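Side-chain contacts in endoglucanase (Ganoderma lucidum, PDB 5D8Z), which probably hydrolyses internal 1,4-beta-glucosidic bonds of cellulose and related beta-glucans, as a family 5 glycoside hydrolase: residues M63-D68 and G329-T334; W81-D86 and E95-E100; A107-G112 and A152-I157; G212-L217 and A262-C267. All blocks are in the same frame, centred on the assembly; numbering follows the deposited sequence.

Contact 1 (M63-D68 and G329-T334)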
loop_
_atom_site.group_PDB
_atom_site.type_symbol
_atom_site.label_atom_id
_atom_site.label_comp_id
_atom_site.label_asym_id
_atom_site.label_seq_id
_atom_site.Cartn_x
_atom_site.Cartn_y
_atom_site.Cartn_z
ATOM N N MET A 63 -2.530 8.166 -14.021
ATOM C CA MET A 63 -1.577 8.816 -13.125
ATOM C C MET A 63 -1.257 10.228 -13.608
ATOM O O MET A 63 -1.261 11.143 -12.791
ATOM C CB MET A 63 -0.323 7.946 -12.899
ATOM C CG MET A 63 -0.649 6.683 -12.109
ATOM S SD MET A 63 0.655 5.504 -11.694
ATOM C CE MET A 63 1.484 5.283 -13.255
ATOM N N LYS A 64 -1.023 10.440 -14.906
ATOM C CA LYS A 64 -0.898 11.831 -15.413
ATOM C C LYS A 64 -2.032 12.699 -14.869
ATOM O O LYS A 64 -1.836 13.822 -14.423
ATOM C CB LYS A 64 -0.945 11.898 -16.940
ATOM C CG LYS A 64 0.394 12.109 -17.645
ATOM C CD LYS A 64 0.675 13.594 -17.938
ATOM C CE LYS A 64 -0.047 14.152 -19.163
ATOM N NZ LYS A 64 0.557 13.683 -20.441
ATOM N N HIS A 65 -3.225 12.143 -14.886
ATOM C CA HIS A 65 -4.411 12.893 -14.544
ATOM C C HIS A 65 -4.453 13.111 -13.051
ATOM O O HIS A 65 -4.654 14.223 -12.578
ATOM C CB HIS A 65 -5.648 12.132 -15.045
ATOM C CG HIS A 65 -6.880 12.411 -14.277
ATOM N ND1 HIS A 65 -7.456 13.662 -14.229
ATOM C CD2 HIS A 65 -7.639 11.608 -13.495
ATOM C CE1 HIS A 65 -8.532 13.613 -13.462
ATOM N NE2 HIS A 65 -8.668 12.376 -13.008
ATOM N N PHE A 66 -4.254 12.043 -12.294
ATOM C CA PHE A 66 -4.354 12.155 -10.858
ATOM C C PHE A 66 -3.380 13.206 -10.320
ATOM O O PHE A 66 -3.695 13.886 -9.348
ATOM C CB PHE A 66 -4.122 10.793 -10.198
ATOM C CG PHE A 66 -5.331 9.888 -10.185
ATOM C CD1 PHE A 66 -6.551 10.320 -9.694
ATOM C CD2 PHE A 66 -5.237 8.593 -10.614
ATOM C CE1 PHE A 66 -7.665 9.480 -9.672
ATOM C CE2 PHE A 66 -6.327 7.745 -10.569
ATOM C CZ PHE A 66 -7.546 8.184 -10.110
ATOM N N VAL A 67 -2.209 13.345 -10.944
ATOM C CA VAL A 67 -1.268 14.393 -10.550
ATOM C C VAL A 67 -1.740 15.720 -11.109
ATOM O O VAL A 67 -2.091 16.616 -10.346
ATOM C CB VAL A 67 0.196 14.162 -11.046
ATOM C CG1 VAL A 67 1.099 15.341 -10.658
ATOM C CG2 VAL A 67 0.781 12.870 -10.491
ATOM N N ASP A 68 -1.763 15.841 -12.430
ATOM C CA ASP A 68 -1.916 17.151 -13.070
ATOM C C ASP A 68 -3.215 17.889 -12.758
ATOM O O ASP A 68 -3.231 19.129 -12.701
ATOM C CB ASP A 68 -1.731 17.039 -14.580
ATOM C CG ASP A 68 -0.300 16.644 -14.959
ATOM O OD1 ASP A 68 0.529 16.464 -14.039
ATOM O OD2 ASP A 68 0.000 16.497 -16.172
ATOM N N GLY A 329 -8.962 12.897 -24.219
ATOM C CA GLY A 329 -8.117 13.801 -23.437
ATOM C C GLY A 329 -8.727 14.283 -22.128
ATOM O O GLY A 329 -7.999 14.552 -21.183
ATOM N N VAL A 330 -10.052 14.402 -22.061
ATOM C CA VAL A 330 -10.723 14.937 -20.866
ATOM C C VAL A 330 -11.073 13.825 -19.845
ATOM O O VAL A 330 -11.857 12.926 -20.104
ATOM C CB VAL A 330 -11.975 15.783 -21.271
ATOM C CG1 VAL A 330 -12.833 16.164 -20.068
ATOM C CG2 VAL A 330 -11.562 17.036 -22.040
ATOM N N TRP A 331 -10.495 13.908 -18.665
ATOM C CA TRP A 331 -10.700 12.895 -17.661
ATOM C C TRP A 331 -11.759 13.315 -16.677
ATOM O O TRP A 331 -11.913 14.492 -16.407
ATOM C CB TRP A 331 -9.411 12.663 -16.898
ATOM C CG TRP A 331 -8.375 12.074 -17.755
ATOM C CD1 TRP A 331 -7.573 12.725 -18.631
ATOM C CD2 TRP A 331 -8.031 10.689 -17.829
ATOM N NE1 TRP A 331 -6.744 11.824 -19.247
ATOM C CE2 TRP A 331 -7.020 10.566 -18.779
ATOM C CE3 TRP A 331 -8.511 9.537 -17.202
ATOM C CZ2 TRP A 331 -6.460 9.346 -19.109
ATOM C CZ3 TRP A 331 -7.963 8.313 -17.545
ATOM C CH2 TRP A 331 -6.944 8.229 -18.476
ATOM N N THR A 332 -12.461 12.340 -16.109
ATOM C CA THR A 332 -13.576 12.618 -15.222
ATOM C C THR A 332 -13.443 11.642 -14.102
ATOM O O THR A 332 -13.284 10.463 -14.356
ATOM C CB THR A 332 -14.926 12.465 -15.990
ATOM O OG1 THR A 332 -15.304 13.747 -16.493
ATOM C CG2 THR A 332 -16.093 11.920 -15.129
ATOM N N ASP A 333 -13.501 12.130 -12.865
ATOM C CA ASP A 333 -13.333 11.258 -11.715
ATOM C C ASP A 333 -14.598 10.605 -11.220
ATOM O O ASP A 333 -15.692 11.014 -11.530
ATOM C CB ASP A 333 -12.717 12.051 -10.567
ATOM C CG ASP A 333 -11.303 12.439 -10.850
ATOM O OD1 ASP A 333 -10.967 13.627 -10.692
ATOM O OD2 ASP A 333 -10.528 11.559 -11.282
ATOM N N THR A 334 -14.440 9.602 -10.385
ATOM C CA THR A 334 -15.582 9.076 -9.698
ATOM C C THR A 334 -16.004 10.129 -8.715
ATOM O O THR A 334 -15.276 11.092 -8.473
ATOM C CB THR A 334 -15.282 7.766 -8.954
ATOM O OG1 THR A 334 -14.320 8.011 -7.921
ATOM C CG2 THR A 334 -14.780 6.698 -9.939
#
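The imidazole of His65 lies against the indole of Trp331, each CB sitting over a face of the other's ring. This is where helix 59-68, the first outer helix of the TIM barrel, meets the small antiparallel hairpin of strands 325-327 and 330-332 that follows the last barrel strand. The two ring planes are only 10° apart, but the centroid of the imidazole is 4.9 Å from that of the five-membered ring of Trp331, so they slide past each other and barely overlap. Closer than the ring centroids are the two CH-pi contacts: Trp331 CB is 3.6 Å from the imidazole centroid, and His65 CB is 3.9 Å from that of the five-membered ring of Trp331. His65 reaches from the helix towards Asp333, two residues beyond the tryptophan, because its chi1 of 154° swings CG away from the backbone N. Its ND1 hydrogen-bonds to Asp69 OD2, and Asp70 also lies near Asp333, so the carboxylates around this ring would probably favour a protonated imidazolium. The other nitrogen completes the grip: His65 NE2 donates to Asp333 OD2 at 2.7 Å, almost straight at 174°; OD2 lies in the imidazole plane and is met on its syn side, though the donor stands well out of the carboxylate plane.

Contact 2 (W81-D86 and E95-E100)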
loop_
_atom_site.group_PDB
_atom_site.type_symbol
_atom_site.label_atom_id
_atom_site.label_comp_id
_atom_site.label_asym_id
_atom_site.label_seq_id
_atom_site.Cartn_x
_atom_site.Cartn_y
_atom_site.Cartn_z
ATOM N N TRP A 81 4.468 -11.663 -5.072
ATOM C CA TRP A 81 5.758 -12.335 -5.007
ATOM C C TRP A 81 5.919 -13.317 -6.160
ATOM O O TRP A 81 6.931 -13.332 -6.863
ATOM C CB TRP A 81 5.838 -13.075 -3.669
ATOM C CG TRP A 81 7.203 -13.497 -3.261
ATOM C CD1 TRP A 81 8.301 -13.578 -4.041
ATOM C CD2 TRP A 81 7.596 -13.937 -1.961
ATOM N NE1 TRP A 81 9.355 -14.054 -3.306
ATOM C CE2 TRP A 81 8.948 -14.274 -2.028
ATOM C CE3 TRP A 81 6.941 -14.037 -0.750
ATOM C CZ2 TRP A 81 9.664 -14.708 -0.937
ATOM C CZ3 TRP A 81 7.637 -14.472 0.347
ATOM C CH2 TRP A 81 8.995 -14.813 0.254
ATOM N N GLN A 82 4.899 -14.134 -6.351
ATOM C CA GLN A 82 4.921 -15.096 -7.410
ATOM C C GLN A 82 5.157 -14.420 -8.771
ATOM O O GLN A 82 6.010 -14.799 -9.538
ATOM C CB GLN A 82 3.645 -15.877 -7.361
ATOM C CG GLN A 82 3.612 -16.889 -6.228
ATOM C CD GLN A 82 2.959 -16.412 -4.940
ATOM O OE1 GLN A 82 2.978 -15.227 -4.601
ATOM N NE2 GLN A 82 2.389 -17.359 -4.194
ATOM N N PHE A 83 4.477 -13.354 -9.052
ATOM C CA PHE A 83 4.730 -12.682 -10.298
ATOM C C PHE A 83 6.192 -12.224 -10.424
ATOM O O PHE A 83 6.833 -12.357 -11.475
ATOM C CB PHE A 83 3.770 -11.500 -10.425
ATOM C CG PHE A 83 3.832 -10.820 -11.746
ATOM C CD1 PHE A 83 3.143 -11.328 -12.822
ATOM C CD2 PHE A 83 4.590 -9.666 -11.908
ATOM C CE1 PHE A 83 3.190 -10.702 -14.044
ATOM C CE2 PHE A 83 4.668 -9.035 -13.132
ATOM C CZ PHE A 83 3.969 -9.554 -14.205
ATOM N N ILE A 84 6.728 -11.680 -9.352
ATOM C CA ILE A 84 8.059 -11.107 -9.414
ATOM C C ILE A 84 9.060 -12.163 -9.734
ATOM O O ILE A 84 10.024 -11.899 -10.451
ATOM C CB ILE A 84 8.462 -10.493 -8.081
ATOM C CG1 ILE A 84 7.679 -9.218 -7.876
ATOM C CG2 ILE A 84 9.946 -10.184 -8.076
ATOM C CD1 ILE A 84 7.667 -8.736 -6.459
ATOM N N THR A 85 8.851 -13.349 -9.177
ATOM C CA THR A 85 9.814 -14.433 -9.302
ATOM C C THR A 85 9.364 -15.614 -10.188
ATOM O O THR A 85 10.045 -16.643 -10.249
ATOM C CB THR A 85 10.077 -14.994 -7.907
ATOM O OG1 THR A 85 8.859 -15.584 -7.410
ATOM C CG2 THR A 85 10.564 -13.881 -6.991
ATOM N N ASP A 86 8.218 -15.474 -10.844
ATOM C CA ASP A 86 7.546 -16.587 -11.526
ATOM C C ASP A 86 7.407 -17.858 -10.669
ATOM O O ASP A 86 7.991 -18.905 -10.970
ATOM C CB ASP A 86 8.201 -16.906 -12.882
ATOM C CG ASP A 86 7.295 -17.753 -13.796
ATOM O OD1 ASP A 86 6.106 -17.393 -14.027
ATOM O OD2 ASP A 86 7.781 -18.789 -14.294
ATOM N N GLU A 95 12.843 -11.719 -15.257
ATOM C CA GLU A 95 13.082 -10.480 -16.017
ATOM C C GLU A 95 11.903 -10.008 -16.869
ATOM O O GLU A 95 11.613 -8.787 -16.918
ATOM C CB GLU A 95 14.321 -10.626 -16.909
ATOM C CG GLU A 95 15.607 -10.899 -16.126
ATOM C CD GLU A 95 16.095 -12.373 -16.192
ATOM O OE1 GLU A 95 17.299 -12.554 -16.530
ATOM O OE2 GLU A 95 15.311 -13.344 -15.901
ATOM N N ASP A 96 11.233 -10.955 -17.535
ATOM C CA ASP A 96 10.105 -10.614 -18.386
ATOM C C ASP A 96 8.967 -10.049 -17.558
ATOM O O ASP A 96 8.386 -9.030 -17.932
ATOM C CB ASP A 96 9.613 -11.802 -19.205
ATOM C CG ASP A 96 10.711 -12.406 -20.090
ATOM O OD1 ASP A 96 11.553 -11.663 -20.653
ATOM O OD2 ASP A 96 10.740 -13.652 -20.202
ATOM N N ASN A 97 8.655 -10.684 -16.428
ATOM C CA ASN A 97 7.603 -10.176 -15.554
ATOM C C ASN A 97 8.016 -8.814 -14.978
ATOM O O ASN A 97 7.258 -7.855 -14.973
ATOM C CB ASN A 97 7.303 -11.167 -14.432
ATOM C CG ASN A 97 6.538 -12.400 -14.900
ATOM O OD1 ASN A 97 6.534 -12.731 -16.078
ATOM N ND2 ASN A 97 5.904 -13.113 -13.945
ATOM N N TRP A 98 9.248 -8.718 -14.531
ATOM C CA TRP A 98 9.730 -7.487 -13.963
ATOM C C TRP A 98 9.713 -6.345 -14.970
ATOM O O TRP A 98 9.454 -5.187 -14.624
ATOM C CB TRP A 98 11.137 -7.679 -13.407
ATOM C CG TRP A 98 11.629 -6.436 -12.784
ATOM C CD1 TRP A 98 12.458 -5.498 -13.343
ATOM C CD2 TRP A 98 11.276 -5.950 -11.495
ATOM N NE1 TRP A 98 12.652 -4.469 -12.459
ATOM C CE2 TRP A 98 11.937 -4.728 -11.314
ATOM C CE3 TRP A 98 10.466 -6.436 -10.474
ATOM C CZ2 TRP A 98 11.806 -3.976 -10.152
ATOM C CZ3 TRP A 98 10.332 -5.683 -9.316
ATOM C CH2 TRP A 98 10.995 -4.464 -9.171
ATOM N N ALA A 99 10.011 -6.642 -16.221
ATOM C CA ALA A 99 9.905 -5.605 -17.252
ATOM C C ALA A 99 8.493 -4.989 -17.292
ATOM O O ALA A 99 8.334 -3.756 -17.321
ATOM C CB ALA A 99 10.253 -6.190 -18.585
ATOM N N GLU A 100 7.475 -5.846 -17.246
ATOM C CA GLU A 100 6.108 -5.384 -17.160
ATOM C C GLU A 100 5.913 -4.481 -15.952
ATOM O O GLU A 100 5.426 -3.349 -16.079
ATOM C CB GLU A 100 5.135 -6.563 -17.138
ATOM C CG GLU A 100 4.768 -7.053 -18.548
ATOM C CD GLU A 100 4.081 -8.429 -18.613
ATOM O OE1 GLU A 100 3.598 -9.003 -17.588
ATOM O OE2 GLU A 100 4.002 -8.945 -19.748
#
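Helix 81-85 and the start of helix 95-110 come closest at Ile84 and Trp98, whose CA atoms are 6.0 Å apart. The short axes pass at 8.3 Å, with their N-to-C directions at 117°, so the helices cross steeply, not far from a right angle. Asn97 points toward helix 81-85 and makes two kinds of contact with Phe83. Its amide donates from ND2 to Phe83 O at 2.7 Å, in the carbonyl plane and on a lone pair; the same oxygen takes a weak bond from the backbone N of Asp86, where the chain leaves the helix with positive phi. The amide also stacks on the phenyl ring, the planes 22° apart, with Asn97 ND2 3.5 Å from Phe83 CD1 and Asn97 CB over the same ring. Phe83 sends its ring across to the second helix with CG anti to the backbone N (chi1 -173°), and at the far edge its CZ meets Glu100 OE1 at 3.4 Å, in the ring plane. A valine here would probably strip the amide of the aromatic face it lies on and leave Glu100 without the ring edge beside it. Elsewhere in the junction, Ile84 CG2 brushes Trp98 CE3 at 4.5 Å, a looser apolar touch. Phe32 meets the Phe83 ring as well, and Asp94, just before the second helix, hydrogen-bonds through its carboxylate to Asn97 N. The pair belongs to a TIM barrel beta-alpha unit: strand 74-79 leads into a short extra helix, which packs on the start of the main helix.

Contact 3 (A107-G112 and A152-I157)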
loop_
_atom_site.group_PDB
_atom_site.type_symbol
_atom_site.label_atom_id
_atom_site.label_comp_id
_atom_site.label_asym_id
_atom_site.label_seq_id
_atom_site.Cartn_x
_atom_site.Cartn_y
_atom_site.Cartn_z
ATOM N N ALA A 107 5.992 4.654 -15.242
ATOM C CA ALA A 107 4.877 5.557 -15.512
ATOM C C ALA A 107 4.504 6.368 -14.310
ATOM O O ALA A 107 4.043 7.492 -14.431
ATOM C CB ALA A 107 3.660 4.784 -15.970
ATOM N N CYS A 108 4.642 5.774 -13.148
ATOM C CA CYS A 108 4.332 6.473 -11.906
ATOM C C CYS A 108 5.353 7.584 -11.665
ATOM O O CYS A 108 5.016 8.701 -11.274
ATOM C CB CYS A 108 4.312 5.479 -10.750
ATOM S SG CYS A 108 4.292 6.212 -9.112
ATOM N N LEU A 109 6.608 7.285 -11.929
ATOM C CA LEU A 109 7.636 8.290 -11.774
ATOM C C LEU A 109 7.533 9.366 -12.842
ATOM O O LEU A 109 7.701 10.555 -12.536
ATOM C CB LEU A 109 9.006 7.634 -11.793
ATOM C CG LEU A 109 9.227 6.785 -10.541
ATOM C CD1 LEU A 109 10.417 5.862 -10.744
ATOM C CD2 LEU A 109 9.414 7.658 -9.305
ATOM N N ASP A 110 7.236 8.947 -14.075
ATOM C CA ASP A 110 7.131 9.877 -15.198
ATOM C C ASP A 110 5.978 10.838 -14.972
ATOM O O ASP A 110 6.040 11.964 -15.411
ATOM C CB ASP A 110 6.955 9.150 -16.550
ATOM C CG ASP A 110 8.243 8.443 -17.033
ATOM O OD1 ASP A 110 9.346 8.767 -16.544
ATOM O OD2 ASP A 110 8.145 7.540 -17.899
ATOM N N ALA A 111 4.949 10.417 -14.251
ATOM C CA ALA A 111 3.846 11.307 -13.925
ATOM C C ALA A 111 4.193 12.383 -12.902
ATOM O O ALA A 111 3.394 13.276 -12.670
ATOM C CB ALA A 111 2.677 10.495 -13.425
ATOM N N GLY A 112 5.363 12.274 -12.266
ATOM C CA GLY A 112 5.856 13.254 -11.275
ATOM C C GLY A 112 5.641 12.902 -9.801
ATOM O O GLY A 112 5.759 13.768 -8.940
ATOM N N ALA A 152 17.497 1.309 -5.826
ATOM C CA ALA A 152 18.273 1.847 -4.675
ATOM C C ALA A 152 18.542 3.361 -4.674
ATOM O O ALA A 152 18.302 4.046 -3.702
ATOM C CB ALA A 152 19.604 1.137 -4.607
ATOM N N ASP A 153 19.115 3.860 -5.747
ATOM C CA ASP A 153 19.446 5.289 -5.854
ATOM C C ASP A 153 18.193 6.188 -5.869
ATOM O O ASP A 153 18.238 7.335 -5.424
ATOM C CB ASP A 153 20.202 5.524 -7.145
ATOM C CG ASP A 153 19.437 4.965 -8.355
ATOM O OD1 ASP A 153 18.973 3.784 -8.274
ATOM O OD2 ASP A 153 19.276 5.698 -9.361
ATOM N N ASN A 154 17.083 5.669 -6.383
ATOM C CA ASN A 154 15.880 6.471 -6.646
ATOM C C ASN A 154 15.102 6.767 -5.384
ATOM O O ASN A 154 14.511 5.869 -4.816
ATOM C CB ASN A 154 14.991 5.694 -7.624
ATOM C CG ASN A 154 13.896 6.542 -8.245
ATOM O OD1 ASN A 154 13.410 7.535 -7.663
ATOM N ND2 ASN A 154 13.475 6.132 -9.441
ATOM N N ASP A 155 15.073 8.025 -4.957
ATOM C CA ASP A 155 14.489 8.374 -3.636
ATOM C C ASP A 155 12.979 8.577 -3.665
ATOM O O ASP A 155 12.388 8.831 -2.629
ATOM C CB ASP A 155 15.118 9.648 -3.017
ATOM C CG ASP A 155 16.582 9.841 -3.398
ATOM O OD1 ASP A 155 16.849 10.086 -4.603
ATOM O OD2 ASP A 155 17.455 9.770 -2.494
ATOM N N LYS A 156 12.370 8.518 -4.850
ATOM C CA LYS A 156 10.922 8.665 -4.989
ATOM C C LYS A 156 10.205 7.323 -4.767
ATOM O O LYS A 156 8.982 7.279 -4.671
ATOM C CB LYS A 156 10.584 9.254 -6.364
ATOM C CG LYS A 156 10.855 10.755 -6.515
ATOM C CD LYS A 156 9.792 11.565 -5.792
ATOM C CE LYS A 156 10.229 13.004 -5.518
ATOM N NZ LYS A 156 9.900 13.977 -6.614
ATOM N N ILE A 157 10.973 6.242 -4.647
ATOM C CA ILE A 157 10.440 4.940 -4.281
ATOM C C ILE A 157 10.227 4.755 -2.761
ATOM O O ILE A 157 10.909 5.359 -1.926
ATOM C CB ILE A 157 11.333 3.827 -4.815
ATOM C CG1 ILE A 157 11.611 4.031 -6.302
ATOM C CG2 ILE A 157 10.652 2.480 -4.650
ATOM C CD1 ILE A 157 10.432 3.711 -7.187
#
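The shortest polar bond at this contact, 2.9 Å from Gly112 N back to Leu109 O, helps turn the chain out of helix 95-110, beside the leucine that reaches across to Asn154, Lys156 and Ile157. Gly112 has positive phi in a Schellman motif, to which the bond to Leu109 O belongs; at its backbone angles a CB would press on the preceding carbonyl oxygen, so glycine suits the position. Leu109 does the touching with both of its methyl groups. CD2 meets Lys156 CB at 3.5 Å, while CD1 faces Asn154 ND2 at 3.3 Å and lies 4.2 Å from Ile157 CD1. Leu109 and Asn154 approach from opposite directions, whereas the isoleucine crosses the leucine at about a right angle. Asn154 extends with CG anti to the backbone N (chi1 -166°), which brings the nitrogen of its amide to the leucine. The amide oxygen folds back on its own chain: Lys156 N donates to Asn154 OD1 at 3.2 Å, tilted 25° from the carbonyl plane, making an Asx turn. A type I beta turn runs over the same residues, Asn154 to Ile157; the bond from Lys156 N probably limits the rotation of the amide whose nitrogen meets Leu109. Around it, Cys108 forms a disulfide with Cys115, while Leu109 also packs on Cys115. The contact joins the end of one outer helix to the loop that enters strand 157-160, at the end of the TIM barrel where helices return to strands, the opposite end from the one where glycosidase active sites of this fold lie.

Contact 4 (G212-L217 and A262-C267)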
loop_
_atom_site.group_PDB
_atom_site.type_symbol
_atom_site.label_atom_id
_atom_site.label_comp_id
_atom_site.label_asym_id
_atom_site.label_seq_id
_atom_site.Cartn_x
_atom_site.Cartn_y
_atom_site.Cartn_z
ATOM N N GLY A 212 -0.608 -5.357 19.679
ATOM C CA GLY A 212 0.811 -5.519 19.880
ATOM C C GLY A 212 1.585 -5.208 18.648
ATOM O O GLY A 212 2.821 -5.227 18.680
ATOM N N SER A 213 0.898 -4.893 17.559
ATOM C CA SER A 213 1.621 -4.637 16.323
ATOM C C SER A 213 2.605 -3.486 16.488
ATOM O O SER A 213 3.774 -3.605 16.113
ATOM C CB SER A 213 0.662 -4.391 15.170
ATOM O OG SER A 213 -0.261 -5.460 15.054
ATOM N N ALA A 214 2.152 -2.403 17.109
ATOM C CA ALA A 214 2.986 -1.217 17.308
ATOM C C ALA A 214 4.213 -1.447 18.179
ATOM O O ALA A 214 5.339 -1.088 17.785
ATOM C CB ALA A 214 2.148 -0.091 17.892
ATOM N N ASP A 215 4.022 -2.031 19.363
ATOM C CA ASP A 215 5.186 -2.241 20.241
ATOM C C ASP A 215 6.254 -3.216 19.663
ATOM O O ASP A 215 7.460 -2.969 19.732
ATOM C CB ASP A 215 4.754 -2.545 21.692
ATOM C CG ASP A 215 4.697 -1.232 22.583
ATOM O OD1 ASP A 215 5.571 -0.322 22.422
ATOM O OD2 ASP A 215 3.778 -1.093 23.432
ATOM N N ALA A 216 5.805 -4.268 19.003
ATOM C CA ALA A 216 6.719 -5.150 18.312
ATOM C C ALA A 216 7.464 -4.415 17.214
ATOM O O ALA A 216 8.690 -4.510 17.107
ATOM C CB ALA A 216 5.952 -6.307 17.729
ATOM N N LEU A 217 6.721 -3.664 16.410
ATOM C CA LEU A 217 7.322 -3.040 15.252
ATOM C C LEU A 217 8.100 -1.800 15.607
ATOM O O LEU A 217 9.016 -1.408 14.872
ATOM C CB LEU A 217 6.281 -2.760 14.161
ATOM C CG LEU A 217 5.786 -4.011 13.413
ATOM C CD1 LEU A 217 4.584 -3.712 12.548
ATOM C CD2 LEU A 217 6.884 -4.587 12.554
ATOM N N ALA A 262 -3.146 8.387 16.759
ATOM C CA ALA A 262 -2.310 9.598 16.820
ATOM C C ALA A 262 -1.736 9.865 18.205
ATOM O O ALA A 262 -0.574 10.251 18.333
ATOM C CB ALA A 262 -3.097 10.815 16.362
ATOM N N GLU A 263 -2.551 9.673 19.238
ATOM C CA GLU A 263 -2.074 9.860 20.602
ATOM C C GLU A 263 -0.871 8.993 20.757
ATOM O O GLU A 263 0.208 9.493 21.079
ATOM C CB GLU A 263 -3.104 9.442 21.627
ATOM C CG GLU A 263 -4.230 10.430 21.816
ATOM C CD GLU A 263 -5.376 9.813 22.599
ATOM O OE1 GLU A 263 -5.191 8.687 23.124
ATOM O OE2 GLU A 263 -6.459 10.444 22.681
ATOM N N TRP A 264 -1.046 7.697 20.483
ATOM C CA TRP A 264 0.059 6.754 20.604
ATOM C C TRP A 264 1.241 7.197 19.739
ATOM O O TRP A 264 2.365 7.288 20.204
ATOM C CB TRP A 264 -0.369 5.312 20.255
ATOM C CG TRP A 264 0.697 4.351 20.656
ATOM C CD1 TRP A 264 0.802 3.713 21.858
ATOM C CD2 TRP A 264 1.861 3.989 19.906
ATOM N NE1 TRP A 264 1.951 2.959 21.894
ATOM C CE2 TRP A 264 2.627 3.126 20.713
ATOM C CE3 TRP A 264 2.330 4.310 18.636
ATOM C CZ2 TRP A 264 3.834 2.566 20.283
ATOM C CZ3 TRP A 264 3.539 3.756 18.203
ATOM C CH2 TRP A 264 4.273 2.894 19.025
ATOM N N LEU A 265 0.981 7.475 18.476
ATOM C CA LEU A 265 2.057 7.850 17.562
ATOM C C LEU A 265 2.864 9.067 17.996
ATOM O O LEU A 265 4.061 9.173 17.687
ATOM C CB LEU A 265 1.496 8.143 16.177
ATOM C CG LEU A 265 1.190 6.894 15.374
ATOM C CD1 LEU A 265 0.395 7.310 14.165
ATOM C CD2 LEU A 265 2.459 6.194 14.924
ATOM N N ARG A 266 2.197 10.001 18.669
ATOM C CA ARG A 266 2.792 11.302 18.966
ATOM C C ARG A 266 3.812 11.150 20.089
ATOM O O ARG A 266 5.018 11.456 19.944
ATOM C CB ARG A 266 1.683 12.273 19.360
ATOM C CG ARG A 266 2.074 13.728 19.414
ATOM C CD ARG A 266 0.811 14.583 19.417
ATOM N NE ARG A 266 0.360 14.916 18.059
ATOM C CZ ARG A 266 -0.861 14.702 17.562
ATOM N NH1 ARG A 266 -1.821 14.135 18.277
ATOM N NH2 ARG A 266 -1.134 15.066 16.316
ATOM N N CYS A 267 3.333 10.602 21.193
ATOM C CA CYS A 267 4.166 10.486 22.345
ATOM C C CYS A 267 5.372 9.582 22.070
ATOM O O CYS A 267 6.432 9.781 22.676
ATOM C CB CYS A 267 3.341 10.033 23.528
ATOM S SG CYS A 267 2.917 8.295 23.493
#
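Ala214 puts its CB over one face of the Trp264 indole, a CH-pi contact between two neighbouring outer helices of the TIM barrel, 213-218 and 254-267, which flank strand 230-235 in the sequence. The methyl carbon is 4.0 Å from the centroid of the six-membered ring and only 16° off the ring normal, with Trp264 CH2 the nearest ring atom to Ala214 CB at 3.8 Å. The next residue, Asp215, comes to the rim instead: its OD1 lies in the indole plane, 4.0 Å from Trp264 CZ2, with the carboxylate turned 78° to the ring. Because CG of Trp264 stands anti to the backbone N (chi1 -168°), the indole projects from its own helix and reaches across to the other; the nearest CA atoms, those of Ala214 and Trp264, are still 9.1 Å apart. With an alanine in place of Trp264 the methyl of Ala214 is likely to lose the ring it lies on, opening a gap between the two helices. One shell out, Val209 packs on the indole, and Phe208 touches Ala214 and shares a backbone hydrogen bond with it. Further in, Leu217 and Leu265 both rest on Phe232 of the barrel strand between the two helices. Gly212 stands at the N-cap position of helix 213-218; its positive phi favours glycine, and its carbonyl O takes a bond from Ala216 N at 3.2 Å.

From the N terminus, contact 1 opens first, at helix 59-68, and closes last, at 329-334, so its loop of 260 residues encloses the other three. Inside it, contact 2 closes a tight loop of eight residues between 81-86 and 95-100; contact 3 then runs from 107-112 to 152-157, and contact 4 from 212-217 to 262-267. These three follow in series and none cross. Contacts 2 and 3 sit at successive places on helix 95-110, while contacts 1 and 3 touch where Met63 packs on Ala107 and Cys108. Contact 4, between later outer helices, lies across the chain's centre from contacts 1 and 2. Contact 1 brings the chain after the last barrel strand back to the first outer helix.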